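PDB 3BO7: peptidyl-prolyl cis-trans isomerase cyclophilin-type from Toxoplasma gondii, which probably catalyses the cis-trans isomerisation of peptide bonds preceding proline and so speeds protein folding, as a member of the cyclophilin family. Local coordinates for residues A[20-25]-A[29-34]; A[35-38]-A[42-45]. All blocks are in the same frame, centred on the assembly; numbering follows the deposited sequence.

Contact 1: residues A[20-25]-A[29-34]; sequences IELHAD and RACDSF. With SO4 (sulfate ion), chain I; EDO (1,2-ethanediol), chain N.
Cys-31 SG meets the chain 20-25 where strand 16-22 ends and turns toward helix 28-39. The sulfur lies beside the residue's own backbone N, anti to its carbonyl carbon (chi1 -67°), which aims it at the turn. Its nearest neighbour across the contact is Ala-24 N, at 3.4 Å. The backbone atom His-23 C lies 3.6 Å from Cys-31 SG. No hydrogen bond crosses between the two segments.

The remaining contacts are apolar. Leu-22 CB touches Cys-31 SG at 3.7 Å, and Ala-24 CB sits 4.1 Å from Cys-31 CB. Leu-22 CD1 reaches Phe-34 CD2 more loosely, at 4.5 Å, and comes to that ring obliquely. The motif is a strand-to-helix connection at one end of the cyclophilin barrel. The chain folds back in an inverse gamma turn about His-23, closed by a weak bond from Ala-24 N to Leu-22 O. The helix closes over the core here, and Phe-34 also meets Phe-136 and Leu-9 of the sheet.

His-23 ND1 is hydrogen-bonded to Lys-6 NZ, and the backbone N atoms of Arg-29 and Ala-30 are held by the carboxylate of Glu-92. Arg-29 takes no part in the packing against 20-25; its NH1 gives a hydrogen bond of 2.8 Å to O2 of a sulfate ion. That ion probably comes from the crystallisation liquor.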
loop_
_atom_site.group_PDB
_atom_site.type_symbol
_atom_site.label_atom_id
_atom_site.label_comp_id
_atom_site.label_asym_id
_atom_site.label_seq_id
_atom_site.Cartn_x
_atom_site.Cartn_y
_atom_site.Cartn_z
ATOM N N ILE A 20 6.428 1.767 -8.648
ATOM C CA ILE A 20 5.187 1.009 -8.591
ATOM C C ILE A 20 4.337 1.170 -9.851
ATOM O O ILE A 20 4.160 2.270 -10.364
ATOM C CB ILE A 20 4.381 1.365 -7.291
ATOM C CG1 ILE A 20 5.025 0.677 -6.078
ATOM C CG2 ILE A 20 2.900 0.992 -7.423
ATOM C CD1 ILE A 20 4.630 1.256 -4.766
ATOM N N GLU A 21 3.843 0.038 -10.342
ATOM C CA GLU A 21 2.829 0.001 -11.377
ATOM C C GLU A 21 1.469 -0.268 -10.746
ATOM O O GLU A 21 1.314 -1.206 -9.961
ATOM C CB GLU A 21 3.158 -1.101 -12.370
ATOM C CG GLU A 21 2.094 -1.341 -13.419
ATOM C CD GLU A 21 2.532 -2.365 -14.430
ATOM O OE1 GLU A 21 2.696 -3.550 -14.062
ATOM O OE2 GLU A 21 2.724 -1.985 -15.600
ATOM N N LEU A 22 0.484 0.552 -11.105
ATOM C CA LEU A 22 -0.881 0.351 -10.647
ATOM C C LEU A 22 -1.743 -0.319 -11.717
ATOM O O LEU A 22 -1.791 0.141 -12.851
ATOM C CB LEU A 22 -1.495 1.689 -10.235
ATOM C CG LEU A 22 -0.918 2.435 -9.033
ATOM C CD1 LEU A 22 -1.763 3.659 -8.807
ATOM C CD2 LEU A 22 -0.892 1.589 -7.776
ATOM N N HIS A 23 -2.436 -1.393 -11.344
ATOM C CA HIS A 23 -3.330 -2.106 -12.261
ATOM C C HIS A 23 -4.714 -1.456 -12.376
ATOM O O HIS A 23 -5.730 -2.064 -12.036
ATOM C CB HIS A 23 -3.476 -3.569 -11.850
ATOM C CG HIS A 23 -2.175 -4.279 -11.672
ATOM N ND1 HIS A 23 -1.240 -4.385 -12.681
ATOM C CD2 HIS A 23 -1.658 -4.934 -10.607
ATOM C CE1 HIS A 23 -0.199 -5.068 -12.240
ATOM N NE2 HIS A 23 -0.428 -5.415 -10.986
ATOM N N ALA A 24 -4.730 -0.222 -12.871
ATOM C CA ALA A 24 -5.949 0.544 -13.133
ATOM C C ALA A 24 -6.902 -0.151 -14.099
ATOM O O ALA A 24 -8.092 0.197 -14.168
ATOM C CB ALA A 24 -5.583 1.909 -13.664
ATOM N N ASP A 25 -6.372 -1.121 -14.845
ATOM C CA ASP A 25 -7.165 -1.914 -15.777
ATOM C C ASP A 25 -8.009 -3.002 -15.091
ATOM O O ASP A 25 -9.090 -3.354 -15.582
ATOM C CB ASP A 25 -6.280 -2.520 -16.881
ATOM C CG ASP A 25 -5.106 -3.343 -16.338
ATOM O OD1 ASP A 25 -4.635 -3.104 -15.206
ATOM O OD2 ASP A 25 -4.636 -4.235 -17.073
ATOM N N ARG A 29 -11.004 1.222 -9.161
ATOM C CA ARG A 29 -11.466 2.013 -8.006
ATOM C C ARG A 29 -10.375 2.196 -6.956
ATOM O O ARG A 29 -10.214 3.287 -6.397
ATOM C CB ARG A 29 -12.710 1.380 -7.384
ATOM C CG ARG A 29 -13.906 1.344 -8.318
ATOM C CD ARG A 29 -14.972 2.334 -7.882
ATOM N NE ARG A 29 -14.822 3.656 -8.471
ATOM C CZ ARG A 29 -15.378 4.764 -7.982
ATOM N NH1 ARG A 29 -16.108 4.720 -6.871
ATOM N NH2 ARG A 29 -15.179 5.926 -8.600
ATOM N N ALA A 30 -9.618 1.130 -6.705
ATOM C CA ALA A 30 -8.525 1.172 -5.741
ATOM C C ALA A 30 -7.373 2.051 -6.229
ATOM O O ALA A 30 -6.754 2.765 -5.441
ATOM C CB ALA A 30 -8.043 -0.248 -5.406
ATOM N N CYS A 31 -7.094 2.001 -7.531
ATOM C CA CYS A 31 -6.040 2.818 -8.135
ATOM C C CYS A 31 -6.443 4.280 -8.138
ATOM O O CYS A 31 -5.659 5.151 -7.748
ATOM C CB CYS A 31 -5.746 2.344 -9.546
ATOM S SG CYS A 31 -5.018 0.721 -9.577
ATOM N N ASP A 32 -7.680 4.535 -8.551
ATOM C CA ASP A 32 -8.244 5.884 -8.546
ATOM C C ASP A 32 -8.214 6.523 -7.159
ATOM O O ASP A 32 -7.698 7.631 -6.989
ATOM C CB ASP A 32 -9.669 5.856 -9.080
ATOM C CG ASP A 32 -10.133 7.203 -9.557
ATOM O OD1 ASP A 32 -9.332 8.167 -9.505
ATOM O OD2 ASP A 32 -11.303 7.296 -9.993
ATOM N N SER A 33 -8.750 5.816 -6.169
ATOM C CA SER A 33 -8.719 6.276 -4.781
ATOM C C SER A 33 -7.310 6.655 -4.356
ATOM O O SER A 33 -7.095 7.732 -3.782
ATOM C CB SER A 33 -9.270 5.197 -3.843
ATOM O OG SER A 33 -9.169 5.608 -2.492
ATOM N N PHE A 34 -6.358 5.763 -4.642
ATOM C CA PHE A 34 -4.978 5.913 -4.198
ATOM C C PHE A 34 -4.357 7.173 -4.803
ATOM O O PHE A 34 -3.700 7.952 -4.101
ATOM C CB PHE A 34 -4.172 4.663 -4.579
ATOM C CG PHE A 34 -2.814 4.580 -3.925
ATOM C CD1 PHE A 34 -2.665 3.997 -2.670
ATOM C CD2 PHE A 34 -1.681 5.081 -4.564
ATOM C CE1 PHE A 34 -1.407 3.909 -2.056
ATOM C CE2 PHE A 34 -0.418 5.003 -3.951
ATOM C CZ PHE A 34 -0.289 4.416 -2.695
HETATM S S SO4 I . -17.318 1.608 -5.050
HETATM O O1 SO4 I . -16.065 1.043 -5.522
HETATM O O2 SO4 I . -17.193 3.057 -4.929
HETATM O O3 SO4 I . -18.410 1.306 -5.982
HETATM O O4 SO4 I . -17.635 1.005 -3.757
HETATM C C1 EDO N . -16.338 9.378 -8.253
HETATM O O1 EDO N . -16.915 8.550 -7.237
HETATM C C2 EDO N . -16.685 10.833 -7.954
HETATM O O2 EDO N . -15.743 11.719 -8.577
#

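Contact 2: residues A[35-38]-A[42-45]; sequences LRLC and YFDD. With EDO (1,2-ethanediol), chain N.
The C-terminal part of helix 28-39 and the loop that follows it form this contact, with Leu-37 of the helix packed against Tyr-42 and Phe-43 of the loop. Leu-37 CD2 lies over one face of the Tyr-42 ring in a CH-pi contact, 3.8 Å from the centroid. It sits 19° off the ring normal. With CG anti to the backbone N (chi1 179°), the Tyr-42 side chain runs alongside that of Leu-37 in the same direction and turns one ring face to CD2.

Leu-37 CB presses on Phe-43 CE2 at 3.5 Å, and Leu-37 CD1 is 3.7 Å from Phe-43 CZ. The leucine thus touches both rings. Tyr-42 CD2 in turn stands over the centre of the Phe-43 ring. In the cyclophilin fold this loop leads from the helix to strand 48-52. One backbone bond ties the loop to the helix: Tyr-42 N to Leu-37 O, 3.2 Å, with an N-H...O angle of 136°.

Cys-38 SG makes an oblique sulfur-aromatic contact with Phe-43, 4.2 Å from CD2. The Cys-38 side chain also touches Ile-169 and Val-171 of strand 166-171. Tyr-42 OH is hydrogen-bonded to Ser-117 OG.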
loop_
_atom_site.group_PDB
_atom_site.type_symbol
_atom_site.label_atom_id
_atom_site.label_comp_id
_atom_site.label_asym_id
_atom_site.label_seq_id
_atom_site.Cartn_x
_atom_site.Cartn_y
_atom_site.Cartn_z
ATOM N N LEU A 35 -4.591 7.361 -6.107
ATOM C CA LEU A 35 -4.057 8.486 -6.871
ATOM C C LEU A 35 -4.719 9.789 -6.467
ATOM O O LEU A 35 -4.059 10.828 -6.398
ATOM C CB LEU A 35 -4.171 8.231 -8.390
ATOM C CG LEU A 35 -3.270 7.105 -8.942
ATOM C CD1 LEU A 35 -3.697 6.650 -10.335
ATOM C CD2 LEU A 35 -1.791 7.492 -8.947
ATOM N N ARG A 36 -6.013 9.739 -6.176
ATOM C CA ARG A 36 -6.698 10.914 -5.618
ATOM C C ARG A 36 -6.106 11.343 -4.268
ATOM O O ARG A 36 -6.056 12.539 -3.968
ATOM C CB ARG A 36 -8.206 10.691 -5.510
ATOM C CG ARG A 36 -8.920 10.646 -6.862
ATOM C CD ARG A 36 -10.418 10.593 -6.709
ATOM N NE ARG A 36 -11.068 9.952 -7.848
ATOM C CZ ARG A 36 -12.335 10.160 -8.199
ATOM N NH1 ARG A 36 -13.080 11.009 -7.507
ATOM N NH2 ARG A 36 -12.862 9.531 -9.246
ATOM N N LEU A 37 -5.633 10.373 -3.484
ATOM C CA LEU A 37 -4.993 10.636 -2.189
ATOM C C LEU A 37 -3.567 11.135 -2.367
ATOM O O LEU A 37 -3.139 12.049 -1.658
ATOM C CB LEU A 37 -5.005 9.382 -1.296
ATOM C CG LEU A 37 -6.334 8.900 -0.703
ATOM C CD1 LEU A 37 -6.146 7.565 -0.011
ATOM C CD2 LEU A 37 -6.923 9.919 0.253
ATOM N N CYS A 38 -2.836 10.524 -3.306
ATOM C CA CYS A 38 -1.535 11.047 -3.743
ATOM C C CYS A 38 -1.616 12.526 -4.164
ATOM O O CYS A 38 -0.712 13.309 -3.863
ATOM C CB CYS A 38 -0.956 10.209 -4.889
ATOM S SG CYS A 38 -0.382 8.578 -4.402
ATOM N N TYR A 42 -1.843 13.228 0.985
ATOM C CA TYR A 42 -2.316 12.368 2.072
ATOM C C TYR A 42 -1.273 11.417 2.677
ATOM O O TYR A 42 -1.223 11.251 3.900
ATOM C CB TYR A 42 -3.510 11.575 1.542
ATOM C CG TYR A 42 -4.146 10.596 2.486
ATOM C CD1 TYR A 42 -5.221 10.974 3.302
ATOM C CD2 TYR A 42 -3.709 9.270 2.533
ATOM C CE1 TYR A 42 -5.817 10.059 4.155
ATOM C CE2 TYR A 42 -4.295 8.359 3.384
ATOM C CZ TYR A 42 -5.347 8.751 4.183
ATOM O OH TYR A 42 -5.927 7.819 5.008
ATOM N N PHE A 43 -0.448 10.797 1.832
ATOM C CA PHE A 43 0.497 9.776 2.297
ATOM C C PHE A 43 1.817 10.333 2.836
ATOM O O PHE A 43 2.593 9.602 3.463
ATOM C CB PHE A 43 0.758 8.725 1.213
ATOM C CG PHE A 43 -0.431 7.860 0.907
ATOM C CD1 PHE A 43 -0.817 6.846 1.785
ATOM C CD2 PHE A 43 -1.171 8.062 -0.259
ATOM C CE1 PHE A 43 -1.926 6.040 1.509
ATOM C CE2 PHE A 43 -2.277 7.263 -0.551
ATOM C CZ PHE A 43 -2.660 6.246 0.335
ATOM N N ASP A 44 2.068 11.617 2.586
ATOM C CA ASP A 44 3.263 12.280 3.095
ATOM C C ASP A 44 3.277 12.183 4.611
ATOM O O ASP A 44 2.294 12.541 5.268
ATOM C CB ASP A 44 3.302 13.752 2.660
ATOM C CG ASP A 44 3.658 13.928 1.183
ATOM O OD1 ASP A 44 3.568 12.947 0.397
ATOM O OD2 ASP A 44 4.029 15.064 0.811
ATOM N N ASP A 45 4.390 11.675 5.141
ATOM C CA ASP A 45 4.638 11.525 6.589
ATOM C C ASP A 45 3.981 10.298 7.253
ATOM O O ASP A 45 4.214 10.034 8.431
ATOM C CB ASP A 45 4.331 12.820 7.362
ATOM C CG ASP A 45 5.194 13.997 6.905
ATOM O OD1 ASP A 45 6.403 13.795 6.637
ATOM O OD2 ASP A 45 4.659 15.124 6.805
HETATM C C1 EDO N . -16.338 9.378 -8.253
HETATM O O1 EDO N . -16.915 8.550 -7.237
HETATM C C2 EDO N . -16.685 10.833 -7.954
HETATM O O2 EDO N . -15.743 11.719 -8.577
#

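Contact 1 and contact 2 follow one another along the chain, and their centres are about 13 Å apart. Both use helix 28-39. Contact 1 joins the first part of the helix to the end of strand 16-22 and the turn after it, contact 2 the later part to the loop before strand 48-52. The two meet directly: Phe-34 CE1 lies 3.6 Å from Phe-43 CZ in a ring stack, and Leu-22 CD1 is 3.8 Å from Leu-35 CG. One apolar layer therefore runs from strand 16-22 along the helix to the loop. In this way the helix covers one end of the antiparallel barrel of the cyclophilin domain.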